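Local coordinates for monomethylamine corrinoid protein 1 (Methanosarcina barkeri, PDB 3EZX) that carries methyl groups on a bound corrinoid from the methyltransferase MtmB to MtbA in methanogenesis from methylamine, at residues A[157-162]-A[189-194]; A[130-135]-A[162-167]; A[3-8]-A[26-31]. All blocks are in the same frame, centred on the assembly; numbering follows the deposited sequence.

Contact 1 of 3, residues A[157-162]-A[189-194]; sequences TSMLGQ and DKWIEE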
ATOM      1  N   THR A 157     -14.894  -2.939   7.438  1.00 39.36           N
ATOM      2  CA  THR A 157     -15.108  -4.206   8.128  1.00 46.22           C
ATOM      3  C   THR A 157     -13.786  -4.868   8.519  1.00 49.54           C
ATOM      4  O   THR A 157     -13.673  -5.448   9.597  1.00 54.81           O
ATOM      5  CB  THR A 157     -15.911  -5.189   7.249  1.00 55.19           C
ATOM      6  OG1 THR A 157     -17.072  -4.527   6.730  1.00 65.81           O
ATOM      7  CG2 THR A 157     -16.352  -6.396   8.062  1.00 39.39           C
ATOM      8  N   SER A 158     -12.789  -4.774   7.644  1.00 48.78           N
ATOM      9  CA  SER A 158     -11.481  -5.369   7.906  1.00 49.80           C
ATOM     10  C   SER A 158     -10.593  -4.429   8.720  1.00 39.79           C
ATOM     11  O   SER A 158      -9.702  -4.871   9.439  1.00 50.41           O
ATOM     12  CB  SER A 158     -10.784  -5.718   6.588  1.00 55.88           C
ATOM     13  OG  SER A 158     -10.475  -4.547   5.848  1.00 66.16           O
ATOM     14  N   MET A 159     -10.841  -3.132   8.600  1.00 37.21           N
ATOM     15  CA  MET A 159     -10.072  -2.129   9.326  1.00 36.91           C
ATOM     16  C   MET A 159     -10.332  -2.185  10.828  1.00 37.03           C
ATOM     17  O   MET A 159      -9.457  -1.861  11.630  1.00 31.03           O
ATOM     18  CB  MET A 159     -10.422  -0.736   8.812  1.00 48.42           C
ATOM     19  CG  MET A 159      -9.770   0.392   9.588  1.00 53.63           C
ATOM     20  SD  MET A 159     -10.641   1.948   9.334  1.00 65.10           S
ATOM     21  CE  MET A 159     -11.986   1.766  10.540  1.00 64.92           C
ATOM     22  N   LEU A 160     -11.541  -2.589  11.203  1.00 41.50           N
ATOM     23  CA  LEU A 160     -11.918  -2.684  12.609  1.00 49.07           C
ATOM     24  C   LEU A 160     -11.054  -3.703  13.339  1.00 55.72           C
ATOM     25  O   LEU A 160     -10.744  -3.537  14.525  1.00 51.32           O
ATOM     26  CB  LEU A 160     -13.394  -3.063  12.731  1.00 49.14           C
ATOM     27  CG  LEU A 160     -14.342  -2.081  12.032  1.00 61.02           C
ATOM     28  CD1 LEU A 160     -15.783  -2.537  12.190  1.00 56.77           C
ATOM     29  CD2 LEU A 160     -14.147  -0.689  12.613  1.00 62.19           C
ATOM     30  N   GLY A 161     -10.665  -4.754  12.623  1.00 47.44           N
ATOM     31  CA  GLY A 161      -9.833  -5.785  13.214  1.00 51.60           C
ATOM     32  C   GLY A 161      -8.445  -5.309  13.616  1.00 46.48           C
ATOM     33  O   GLY A 161      -7.706  -6.031  14.283  1.00 50.53           O
ATOM     34  N   GLN A 162      -8.081  -4.099  13.211  1.00 44.80           N
ATOM     35  CA  GLN A 162      -6.770  -3.563  13.550  1.00 47.38           C
ATOM     36  C   GLN A 162      -6.759  -3.245  15.032  1.00 52.74           C
ATOM     37  O   GLN A 162      -5.712  -3.267  15.675  1.00 52.14           O
ATOM     38  CB  GLN A 162      -6.479  -2.300  12.742  1.00 35.82           C
ATOM     39  CG  GLN A 162      -6.577  -2.510  11.243  1.00 40.62           C
ATOM     40  CD  GLN A 162      -6.252  -1.262  10.450  1.00 44.80           C
ATOM     41  OE1 GLN A 162      -6.738  -0.174  10.755  1.00 52.83           O
ATOM     42  NE2 GLN A 162      -5.435  -1.416   9.415  1.00 45.63           N
ATOM     43  N   ASP A 189      -6.830   9.613  10.900  1.00 77.44           N
ATOM     44  CA  ASP A 189      -5.899  10.025  11.941  1.00 73.54           C
ATOM     45  C   ASP A 189      -6.569   9.895  13.302  1.00 72.68           C
ATOM     46  O   ASP A 189      -5.909   9.899  14.340  1.00 64.23           O
ATOM     47  CB  ASP A 189      -5.436  11.462  11.695  1.00 73.46           C
ATOM     48  CG  ASP A 189      -4.183  11.524  10.843  1.00 80.71           C
ATOM     49  OD1 ASP A 189      -3.825  10.484  10.253  1.00 88.88           O
ATOM     50  OD2 ASP A 189      -3.555  12.601  10.757  1.00 77.50           O
ATOM     51  N   LYS A 190      -7.892   9.764  13.275  1.00 73.30           N
ATOM     52  CA  LYS A 190      -8.687   9.605  14.485  1.00 80.04           C
ATOM     53  C   LYS A 190      -8.553   8.166  14.976  1.00 80.70           C
ATOM     54  O   LYS A 190      -8.143   7.908  16.111  1.00 74.05           O
ATOM     55  CB  LYS A 190     -10.165   9.888  14.192  1.00 83.76           C
ATOM     56  CG  LYS A 190     -10.443  11.205  13.484  1.00 91.40           C
ATOM     57  CD  LYS A 190     -11.943  11.470  13.421  1.00 91.40           C
ATOM     58  CE  LYS A 190     -12.272  12.712  12.604  1.00 91.40           C
ATOM     59  NZ  LYS A 190     -12.035  12.502  11.150  1.00 89.82           N
ATOM     60  N   TRP A 191      -8.906   7.235  14.095  1.00 77.76           N
ATOM     61  CA  TRP A 191      -8.858   5.812  14.395  1.00 73.05           C
ATOM     62  C   TRP A 191      -7.491   5.333  14.879  1.00 73.66           C
ATOM     63  O   TRP A 191      -7.406   4.401  15.679  1.00 73.66           O
ATOM     64  CB  TRP A 191      -9.303   5.025  13.157  1.00 67.05           C
ATOM     65  CG  TRP A 191      -9.029   3.557  13.206  1.00 60.91           C
ATOM     66  CD1 TRP A 191      -8.004   2.900  12.593  1.00 60.35           C
ATOM     67  CD2 TRP A 191      -9.801   2.558  13.880  1.00 58.36           C
ATOM     68  NE1 TRP A 191      -8.089   1.552  12.841  1.00 69.39           N
ATOM     69  CE2 TRP A 191      -9.182   1.315  13.632  1.00 57.05           C
ATOM     70  CE3 TRP A 191     -10.954   2.593  14.678  1.00 57.30           C
ATOM     71  CZ2 TRP A 191      -9.680   0.112  14.141  1.00 67.66           C
ATOM     72  CZ3 TRP A 191     -11.449   1.395  15.186  1.00 64.94           C
ATOM     73  CH2 TRP A 191     -10.809   0.173  14.917  1.00 64.18           C
ATOM     74  N   ILE A 192      -6.428   5.978  14.407  1.00 68.29           N
ATOM     75  CA  ILE A 192      -5.073   5.602  14.798  1.00 67.02           C
ATOM     76  C   ILE A 192      -4.847   5.693  16.307  1.00 64.41           C
ATOM     77  O   ILE A 192      -4.214   4.820  16.899  1.00 59.28           O
ATOM     78  CB  ILE A 192      -4.023   6.481  14.083  1.00 65.17           C
ATOM     79  CG1 ILE A 192      -4.075   6.231  12.573  1.00 71.78           C
ATOM     80  CG2 ILE A 192      -2.632   6.178  14.620  1.00 61.93           C
ATOM     81  CD1 ILE A 192      -3.732   4.808  12.165  1.00 65.31           C
ATOM     82  N   GLU A 193      -5.364   6.747  16.929  1.00 70.62           N
ATOM     83  CA  GLU A 193      -5.197   6.919  18.365  1.00 75.19           C
ATOM     84  C   GLU A 193      -6.278   6.189  19.146  1.00 75.25           C
ATOM     85  O   GLU A 193      -6.048   5.761  20.278  1.00 76.96           O
ATOM     86  CB  GLU A 193      -5.196   8.404  18.740  1.00 77.72           C
ATOM     87  CG  GLU A 193      -3.904   9.136  18.386  1.00 87.32           C
ATOM     88  CD  GLU A 193      -3.811   9.509  16.917  1.00 91.29           C
ATOM     89  OE1 GLU A 193      -4.037   8.633  16.058  1.00 91.40           O
ATOM     90  OE2 GLU A 193      -3.504  10.684  16.624  1.00 91.40           O
ATOM     91  N   GLU A 194      -7.453   6.046  18.541  1.00 73.44           N
ATOM     92  CA  GLU A 194      -8.553   5.354  19.197  1.00 73.91           C
ATOM     93  C   GLU A 194      -8.050   3.977  19.614  1.00 77.17           C
ATOM     94  O   GLU A 194      -8.330   3.509  20.718  1.00 79.75           O
ATOM     95  CB  GLU A 194      -9.742   5.207  18.245  1.00 70.56           C
ATOM     96  CG  GLU A 194     -11.055   4.890  18.942  1.00 72.66           C
ATOM     97  CD  GLU A 194     -12.219   4.792  17.972  1.00 81.91           C
ATOM     98  OE1 GLU A 194     -12.199   5.509  16.950  1.00 88.39           O
ATOM     99  OE2 GLU A 194     -13.160   4.011  18.237  1.00 78.09           O
TER
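Trp191 swings its indole out from helix 189-195 with CG anti to the backbone N (chi1 167°), and the ring reaches across to Met159, Leu160 and Gln162. Met159 also turns its CG away from its own N. Its chain then bends at the sulfur and lies over one face of the indole, a Met-aromatic contact. Met159 and Trp191 run antiparallel past one another. The contact belongs to the Rossmann-like corrinoid-binding domain. It joins two helical regions that follow consecutive parallel strands, 147-152 and 179-183. Met159 SD sits 4.3 Å from the centroid of the five-membered ring of Trp191, close to the ring normal. Met159 CE lies over the same ring at 4.2 Å from its centroid and adds a CH-pi contact. At the ring edge, Trp191 NE1 donates a hydrogen bond of 3.0 Å to Gln162 OE1, which lies somewhat out of the ring plane. The N-H to acceptor angle is 145°, so the bond is somewhat bent. The donor lies in the carbonyl plane of Gln162, and amide and indole are only 18° apart. This bond satisfies the amide oxygen of the buried Gln162 and probably helps fix the rotation of both groups. With an alanine in place of the indole, Gln162 OE1 would probably lose this donor and Met159 CE and SD the face they rest on. The side chain of Met159 is about 7 Å from the bound 5-hydroxybenzimidazolylcobamide, so the contact lies close to the cofactor. Nearby, Ser158 OG bonds to Asp103 OD2. The six-membered end of the indole meets backbone as well as side chain: Leu160 O is 3.7 Å from Trp191 CH2, and Leu160 CD2 approaches that same carbon at 4.1 Å.

Contact 2 of 3, residues A[130-135]-A[162-167]; sequences VLNENV and QKDLMD
Asn132 lays its amide obliquely across the side chains of Asp164 and Leu165. The amide and the Asp164 carboxylate have planes only 22° apart. Asn132 ND2 gives a weak hydrogen bond to Asp164 OD1, 3.3 Å long and clearly bent at the hydrogen. The same nitrogen makes a second weak bond to Gly161 O. The other end of the amide faces carbon: Asn132 OD1 lies 3.6 Å from Leu165 CB. With chi1 178° and chi2 49°, Leu165 brings CD1 to 3.6 Å from Asn132 O. Val135 meets Leu165 at about a right angle, its CB 4.1 Å from Leu165 CD1. Helices 132-141 and 161-171 thus pack side by side, each linking parallel strands of the Rossmann-like domain. Both rest on strand 94-99, where Val135 and Leu165 touch Phe98. The polar end of the contact is held by weak bonds, while the leucine and valine fill the part against the sheet. With Asn132 ND2 divided between Asp164 OD1 and Gly161 O, the bent amide-to-carboxylate bond probably adds little beside the packing of Leu165 and Val135.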
ATOM      1  N   VAL A 130      -4.330 -11.764   6.248  1.00 31.38           N
ATOM      2  CA  VAL A 130      -3.491 -12.235   7.348  1.00 25.75           C
ATOM      3  C   VAL A 130      -4.191 -12.148   8.701  1.00 33.49           C
ATOM      4  O   VAL A 130      -4.708 -11.092   9.066  1.00 39.06           O
ATOM      5  CB  VAL A 130      -2.199 -11.406   7.441  1.00 27.69           C
ATOM      6  CG1 VAL A 130      -1.295 -11.974   8.521  1.00 25.29           C
ATOM      7  CG2 VAL A 130      -1.494 -11.386   6.089  1.00 37.25           C
ATOM      8  N   LEU A 131      -4.198 -13.253   9.443  1.00 32.27           N
ATOM      9  CA  LEU A 131      -4.821 -13.285  10.768  1.00 34.46           C
ATOM     10  C   LEU A 131      -4.023 -12.387  11.710  1.00 33.27           C
ATOM     11  O   LEU A 131      -2.808 -12.250  11.557  1.00 36.44           O
ATOM     12  CB  LEU A 131      -4.834 -14.714  11.320  1.00 38.03           C
ATOM     13  CG  LEU A 131      -5.658 -15.768  10.575  1.00 47.22           C
ATOM     14  CD1 LEU A 131      -5.247 -17.158  11.037  1.00 43.89           C
ATOM     15  CD2 LEU A 131      -7.140 -15.532  10.814  1.00 36.95           C
ATOM     16  N   ASN A 132      -4.695 -11.777  12.682  1.00 26.47           N
ATOM     17  CA  ASN A 132      -3.999 -10.908  13.616  1.00 27.69           C
ATOM     18  C   ASN A 132      -2.966 -11.670  14.437  1.00 33.78           C
ATOM     19  O   ASN A 132      -1.929 -11.124  14.800  1.00 36.64           O
ATOM     20  CB  ASN A 132      -4.990 -10.212  14.541  1.00 32.54           C
ATOM     21  CG  ASN A 132      -5.832  -9.193  13.818  1.00 37.17           C
ATOM     22  OD1 ASN A 132      -5.357  -8.514  12.910  1.00 43.91           O
ATOM     23  ND2 ASN A 132      -7.088  -9.065  14.226  1.00 45.81           N
ATOM     24  N   GLU A 133      -3.243 -12.936  14.718  1.00 37.23           N
ATOM     25  CA  GLU A 133      -2.322 -13.749  15.490  1.00 39.13           C
ATOM     26  C   GLU A 133      -1.044 -14.087  14.731  1.00 42.42           C
ATOM     27  O   GLU A 133       0.021 -14.195  15.334  1.00 51.06           O
ATOM     28  CB  GLU A 133      -3.015 -15.026  15.960  1.00 52.57           C
ATOM     29  CG  GLU A 133      -4.050 -14.765  17.040  1.00 77.70           C
ATOM     30  CD  GLU A 133      -4.649 -16.034  17.614  1.00 91.40           C
ATOM     31  OE1 GLU A 133      -3.883 -16.969  17.939  1.00 91.40           O
ATOM     32  OE2 GLU A 133      -5.888 -16.090  17.752  1.00 91.40           O
ATOM     33  N   ASN A 134      -1.139 -14.253  13.414  1.00 37.37           N
ATOM     34  CA  ASN A 134       0.051 -14.554  12.625  1.00 33.11           C
ATOM     35  C   ASN A 134       0.955 -13.329  12.542  1.00 39.48           C
ATOM     36  O   ASN A 134       2.157 -13.456  12.315  1.00 41.41           O
ATOM     37  CB  ASN A 134      -0.312 -15.019  11.212  1.00 39.57           C
ATOM     38  CG  ASN A 134      -0.946 -16.394  11.195  1.00 41.08           C
ATOM     39  OD1 ASN A 134      -0.501 -17.303  11.894  1.00 55.85           O
ATOM     40  ND2 ASN A 134      -1.984 -16.556  10.388  1.00 57.62           N
ATOM     41  N   VAL A 135       0.373 -12.144  12.712  1.00 36.25           N
ATOM     42  CA  VAL A 135       1.154 -10.914  12.681  1.00 35.13           C
ATOM     43  C   VAL A 135       1.840 -10.828  14.037  1.00 37.73           C
ATOM     44  O   VAL A 135       3.006 -10.447  14.137  1.00 39.98           O
ATOM     45  CB  VAL A 135       0.261  -9.659  12.476  1.00 34.17           C
ATOM     46  CG1 VAL A 135       1.111  -8.399  12.524  1.00 16.02           C
ATOM     47  CG2 VAL A 135      -0.459  -9.737  11.139  1.00 29.09           C
ATOM     48  N   GLN A 162      -8.081  -4.099  13.211  1.00 44.80           N
ATOM     49  CA  GLN A 162      -6.770  -3.563  13.550  1.00 47.38           C
ATOM     50  C   GLN A 162      -6.759  -3.245  15.032  1.00 52.74           C
ATOM     51  O   GLN A 162      -5.712  -3.267  15.675  1.00 52.14           O
ATOM     52  CB  GLN A 162      -6.479  -2.300  12.742  1.00 35.82           C
ATOM     53  CG  GLN A 162      -6.577  -2.510  11.243  1.00 40.62           C
ATOM     54  CD  GLN A 162      -6.252  -1.262  10.450  1.00 44.80           C
ATOM     55  OE1 GLN A 162      -6.738  -0.174  10.755  1.00 52.83           O
ATOM     56  NE2 GLN A 162      -5.435  -1.416   9.415  1.00 45.63           N
ATOM     57  N   LYS A 163      -7.935  -2.948  15.573  1.00 59.03           N
ATOM     58  CA  LYS A 163      -8.047  -2.643  16.990  1.00 55.27           C
ATOM     59  C   LYS A 163      -7.624  -3.898  17.733  1.00 49.63           C
ATOM     60  O   LYS A 163      -6.715  -3.867  18.565  1.00 53.64           O
ATOM     61  CB  LYS A 163      -9.491  -2.279  17.352  1.00 59.11           C
ATOM     62  CG  LYS A 163      -9.660  -1.827  18.796  1.00 65.95           C
ATOM     63  CD  LYS A 163     -11.077  -1.362  19.090  1.00 72.20           C
ATOM     64  CE  LYS A 163     -11.210  -0.892  20.534  1.00 81.20           C
ATOM     65  NZ  LYS A 163     -12.575  -0.377  20.843  1.00 90.31           N
ATOM     66  N   ASP A 164      -8.286  -5.004  17.411  1.00 49.30           N
ATOM     67  CA  ASP A 164      -7.990  -6.290  18.022  1.00 50.24           C
ATOM     68  C   ASP A 164      -6.490  -6.564  17.973  1.00 47.39           C
ATOM     69  O   ASP A 164      -5.894  -6.963  18.969  1.00 49.43           O
ATOM     70  CB  ASP A 164      -8.753  -7.402  17.293  1.00 63.77           C
ATOM     71  CG  ASP A 164      -8.343  -8.796  17.749  1.00 74.83           C
ATOM     72  OD1 ASP A 164      -7.187  -9.200  17.494  1.00 84.73           O
ATOM     73  OD2 ASP A 164      -9.180  -9.490  18.361  1.00 76.70           O
ATOM     74  N   LEU A 165      -5.884  -6.346  16.813  1.00 42.74           N
ATOM     75  CA  LEU A 165      -4.453  -6.571  16.663  1.00 42.81           C
ATOM     76  C   LEU A 165      -3.694  -5.810  17.748  1.00 52.83           C
ATOM     77  O   LEU A 165      -2.937  -6.405  18.520  1.00 56.72           O
ATOM     78  CB  LEU A 165      -3.997  -6.126  15.270  1.00 32.88           C
ATOM     79  CG  LEU A 165      -2.514  -6.211  14.891  1.00 26.86           C
ATOM     80  CD1 LEU A 165      -1.941  -7.583  15.232  1.00 16.81           C
ATOM     81  CD2 LEU A 165      -2.373  -5.924  13.398  1.00 27.14           C
ATOM     82  N   MET A 166      -3.899  -4.498  17.815  1.00 55.84           N
ATOM     83  CA  MET A 166      -3.228  -3.690  18.824  1.00 59.75           C
ATOM     84  C   MET A 166      -3.509  -4.240  20.218  1.00 58.85           C
ATOM     85  O   MET A 166      -2.604  -4.324  21.052  1.00 56.21           O
ATOM     86  CB  MET A 166      -3.677  -2.227  18.736  1.00 48.51           C
ATOM     87  CG  MET A 166      -3.138  -1.501  17.521  1.00 48.24           C
ATOM     88  SD  MET A 166      -1.351  -1.707  17.350  1.00 69.36           S
ATOM     89  CE  MET A 166      -0.750  -0.163  17.999  1.00 72.74           C
ATOM     90  N   ASP A 167      -4.757  -4.625  20.469  1.00 49.59           N
ATOM     91  CA  ASP A 167      -5.110  -5.169  21.772  1.00 59.76           C
ATOM     92  C   ASP A 167      -4.371  -6.476  22.053  1.00 59.80           C
ATOM     93  O   ASP A 167      -3.997  -6.746  23.195  1.00 61.92           O
ATOM     94  CB  ASP A 167      -6.622  -5.405  21.877  1.00 66.64           C
ATOM     95  CG  ASP A 167      -7.423  -4.118  21.805  1.00 82.34           C
ATOM     96  OD1 ASP A 167      -6.973  -3.099  22.375  1.00 81.91           O
ATOM     97  OD2 ASP A 167      -8.513  -4.128  21.193  1.00 91.40           O
TER

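Contact 3 of 3, residues A[3-8]-A[26-31]; sequences QEIFDK and KEALAA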
ATOM      1  N   GLN A   3       2.140  15.876 -19.386  1.00 33.50           N
ATOM      2  CA  GLN A   3       0.703  15.763 -19.149  1.00 31.34           C
ATOM      3  C   GLN A   3      -0.030  14.792 -20.065  1.00 37.80           C
ATOM      4  O   GLN A   3      -0.956  14.111 -19.631  1.00 41.13           O
ATOM      5  CB  GLN A   3       0.022  17.131 -19.226  1.00 28.42           C
ATOM      6  CG  GLN A   3      -1.360  17.142 -18.585  1.00 26.49           C
ATOM      7  CD  GLN A   3      -1.320  16.740 -17.120  1.00 31.67           C
ATOM      8  OE1 GLN A   3      -0.705  17.415 -16.300  1.00 39.98           O
ATOM      9  NE2 GLN A   3      -1.972  15.631 -16.789  1.00 32.54           N
ATOM     10  N   GLU A   4       0.378  14.715 -21.327  1.00 38.06           N
ATOM     11  CA  GLU A   4      -0.301  13.815 -22.246  1.00 47.05           C
ATOM     12  C   GLU A   4      -0.221  12.355 -21.816  1.00 39.46           C
ATOM     13  O   GLU A   4      -1.242  11.662 -21.759  1.00 39.43           O
ATOM     14  CB  GLU A   4       0.241  13.943 -23.671  1.00 47.27           C
ATOM     15  CG  GLU A   4      -0.385  12.925 -24.627  1.00 60.42           C
ATOM     16  CD  GLU A   4       0.093  13.048 -26.065  1.00 70.14           C
ATOM     17  OE1 GLU A   4       1.321  13.061 -26.293  1.00 72.47           O
ATOM     18  OE2 GLU A   4      -0.767  13.117 -26.970  1.00 65.66           O
ATOM     19  N   ILE A   5       0.978  11.873 -21.511  1.00 39.16           N
ATOM     20  CA  ILE A   5       1.110  10.480 -21.103  1.00 40.11           C
ATOM     21  C   ILE A   5       0.472  10.211 -19.741  1.00 34.79           C
ATOM     22  O   ILE A   5       0.143   9.082 -19.422  1.00 31.73           O
ATOM     23  CB  ILE A   5       2.596  10.028 -21.134  1.00 36.17           C
ATOM     24  CG1 ILE A   5       2.671   8.501 -20.983  1.00 43.31           C
ATOM     25  CG2 ILE A   5       3.370  10.736 -20.062  1.00 25.17           C
ATOM     26  CD1 ILE A   5       1.803   7.744 -21.994  1.00 28.38           C
ATOM     27  N   PHE A   6       0.300  11.254 -18.938  1.00 34.18           N
ATOM     28  CA  PHE A   6      -0.361  11.089 -17.651  1.00 34.24           C
ATOM     29  C   PHE A   6      -1.847  10.781 -17.906  1.00 31.43           C
ATOM     30  O   PHE A   6      -2.416   9.841 -17.340  1.00 29.32           O
ATOM     31  CB  PHE A   6      -0.244  12.356 -16.803  1.00 33.35           C
ATOM     32  CG  PHE A   6       1.106  12.541 -16.173  1.00 29.45           C
ATOM     33  CD1 PHE A   6       1.772  11.460 -15.610  1.00 30.37           C
ATOM     34  CD2 PHE A   6       1.693  13.796 -16.102  1.00 26.67           C
ATOM     35  CE1 PHE A   6       3.001  11.621 -14.986  1.00 37.20           C
ATOM     36  CE2 PHE A   6       2.921  13.973 -15.480  1.00 30.42           C
ATOM     37  CZ  PHE A   6       3.580  12.877 -14.917  1.00 32.89           C
ATOM     38  N   ASP A   7      -2.470  11.580 -18.767  1.00 22.27           N
ATOM     39  CA  ASP A   7      -3.870  11.400 -19.114  1.00 26.03           C
ATOM     40  C   ASP A   7      -4.094  10.008 -19.721  1.00 32.72           C
ATOM     41  O   ASP A   7      -5.090   9.346 -19.422  1.00 25.12           O
ATOM     42  CB  ASP A   7      -4.321  12.482 -20.110  1.00 31.87           C
ATOM     43  CG  ASP A   7      -4.118  13.905 -19.585  1.00 37.61           C
ATOM     44  OD1 ASP A   7      -4.475  14.189 -18.424  1.00 40.42           O
ATOM     45  OD2 ASP A   7      -3.610  14.752 -20.351  1.00 54.38           O
ATOM     46  N   LYS A   8      -3.166   9.566 -20.570  1.00 24.10           N
ATOM     47  CA  LYS A   8      -3.273   8.252 -21.194  1.00 21.04           C
ATOM     48  C   LYS A   8      -3.229   7.142 -20.143  1.00 23.51           C
ATOM     49  O   LYS A   8      -3.950   6.141 -20.234  1.00 19.45           O
ATOM     50  CB  LYS A   8      -2.142   8.047 -22.204  1.00 28.36           C
ATOM     51  CG  LYS A   8      -2.270   8.859 -23.478  1.00 34.94           C
ATOM     52  CD  LYS A   8      -1.237   8.426 -24.505  1.00 35.35           C
ATOM     53  CE  LYS A   8      -1.449   9.148 -25.828  1.00 51.88           C
ATOM     54  NZ  LYS A   8      -0.521   8.661 -26.894  1.00 49.46           N
ATOM     55  N   LYS A  26       5.688   1.717 -19.914  1.00 42.45           N
ATOM     56  CA  LYS A  26       7.000   1.607 -20.528  1.00 46.07           C
ATOM     57  C   LYS A  26       7.262   2.847 -21.373  1.00 50.60           C
ATOM     58  O   LYS A  26       8.375   3.376 -21.380  1.00 48.81           O
ATOM     59  CB  LYS A  26       7.081   0.355 -21.402  1.00 43.69           C
ATOM     60  CG  LYS A  26       7.003  -0.951 -20.632  1.00 46.99           C
ATOM     61  CD  LYS A  26       7.018  -2.150 -21.568  1.00 53.70           C
ATOM     62  CE  LYS A  26       6.895  -3.450 -20.790  1.00 61.54           C
ATOM     63  NZ  LYS A  26       6.874  -4.642 -21.680  1.00 69.86           N
ATOM     64  N   GLU A  27       6.232   3.308 -22.080  1.00 46.74           N
ATOM     65  CA  GLU A  27       6.351   4.491 -22.927  1.00 43.04           C
ATOM     66  C   GLU A  27       6.751   5.701 -22.104  1.00 39.66           C
ATOM     67  O   GLU A  27       7.672   6.434 -22.461  1.00 47.37           O
ATOM     68  CB  GLU A  27       5.025   4.795 -23.631  1.00 48.29           C
ATOM     69  CG  GLU A  27       5.077   6.032 -24.525  1.00 50.92           C
ATOM     70  CD  GLU A  27       3.723   6.410 -25.097  1.00 58.85           C
ATOM     71  OE1 GLU A  27       3.035   5.528 -25.653  1.00 62.33           O
ATOM     72  OE2 GLU A  27       3.349   7.595 -24.995  1.00 65.19           O
ATOM     73  N   ALA A  28       6.043   5.907 -21.002  1.00 30.13           N
ATOM     74  CA  ALA A  28       6.314   7.033 -20.132  1.00 30.79           C
ATOM     75  C   ALA A  28       7.678   6.855 -19.497  1.00 40.66           C
ATOM     76  O   ALA A  28       8.475   7.794 -19.430  1.00 39.38           O
ATOM     77  CB  ALA A  28       5.245   7.121 -19.055  1.00 41.12           C
ATOM     78  N   LEU A  29       7.936   5.637 -19.035  1.00 41.67           N
ATOM     79  CA  LEU A  29       9.196   5.296 -18.385  1.00 40.80           C
ATOM     80  C   LEU A  29      10.373   5.597 -19.318  1.00 45.52           C
ATOM     81  O   LEU A  29      11.341   6.255 -18.931  1.00 54.20           O
ATOM     82  CB  LEU A  29       9.180   3.817 -18.015  1.00 34.13           C
ATOM     83  CG  LEU A  29      10.041   3.291 -16.870  1.00 37.49           C
ATOM     84  CD1 LEU A  29       9.617   3.916 -15.543  1.00 27.79           C
ATOM     85  CD2 LEU A  29       9.881   1.778 -16.814  1.00 44.63           C
ATOM     86  N   ALA A  30      10.271   5.126 -20.556  1.00 50.99           N
ATOM     87  CA  ALA A  30      11.314   5.340 -21.555  1.00 53.47           C
ATOM     88  C   ALA A  30      11.443   6.820 -21.909  1.00 57.17           C
ATOM     89  O   ALA A  30      12.428   7.233 -22.517  1.00 60.83           O
ATOM     90  CB  ALA A  30      11.005   4.532 -22.808  1.00 49.89           C
ATOM     91  N   ALA A  31      10.443   7.613 -21.532  1.00 52.64           N
ATOM     92  CA  ALA A  31      10.454   9.045 -21.807  1.00 46.22           C
ATOM     93  C   ALA A  31      11.098   9.784 -20.642  1.00 44.22           C
ATOM     94  O   ALA A  31      10.897  10.982 -20.461  1.00 41.97           O
ATOM     95  CB  ALA A  31       9.035   9.548 -22.029  1.00 54.45           C
TER
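Ile5 packs against Ala28 where helices 3-14 and 20-30 run alongside each other as an antiparallel hairpin. The pair belongs to the N-terminal helical bundle of the protein. The axes of the short segments 3-8 and 26-30 come within 10.3 Å, and their directions differ by 158°. The tight part is small. Ile5 CG1 stands anti to the backbone N (chi1 -169°) and reaches across to Ala28 CB at 3.5 Å. The branch methyl CG2 of Ile5 touches the same CB more distantly, at 4.2 Å. Both residues are buried, and Ala28 also rests on Ile38 of helix 35-55, which carries the packing on into the bundle. The other side of the contact is looser and exposed. Glu27 extends its chain past Ile5, the two chains passing antiparallel. Its carboxylate comes up beside the end of the isoleucine, with Glu27 OE2 3.4 Å from Ile5 CD1. The Lys8 amine comes near this carboxylate, but Lys8 NZ stays 4.4 Å from Glu27 OE2, too far for a salt bridge. Glu4 adds a like charge farther off, its OE1 6.0 Å from Glu27 OE2. The two helices are therefore joined here by apolar packing, and the opposite charges of Lys8 and Glu27 probably add no more than a mild attraction at the surface.

Contacts 1 and 2 belong to the corrinoid-binding domain, and contact 3 to the N-terminal bundle on the opposite side of the chain's centre. Contacts 1 and 2 share Gln162 and helix 161-171, with centres 11 Å apart. They also touch through Lys163 CB and Trp191 CH2. Contact 3 lies apart, its nearest atoms about 26 Å from contact 1. Contact 2 has no exposed touching residue, contact 1 has Leu160, and contact 3 has Lys8 and Glu27, so contact 3 is nearest the surface in character. Their chemistry differs: an aromatic ring with sulfur and amide near the cofactor, an amide beside a carboxylate with leucine toward the sheet, and an isoleucine against an alanine, edged by charges, between bundle helices.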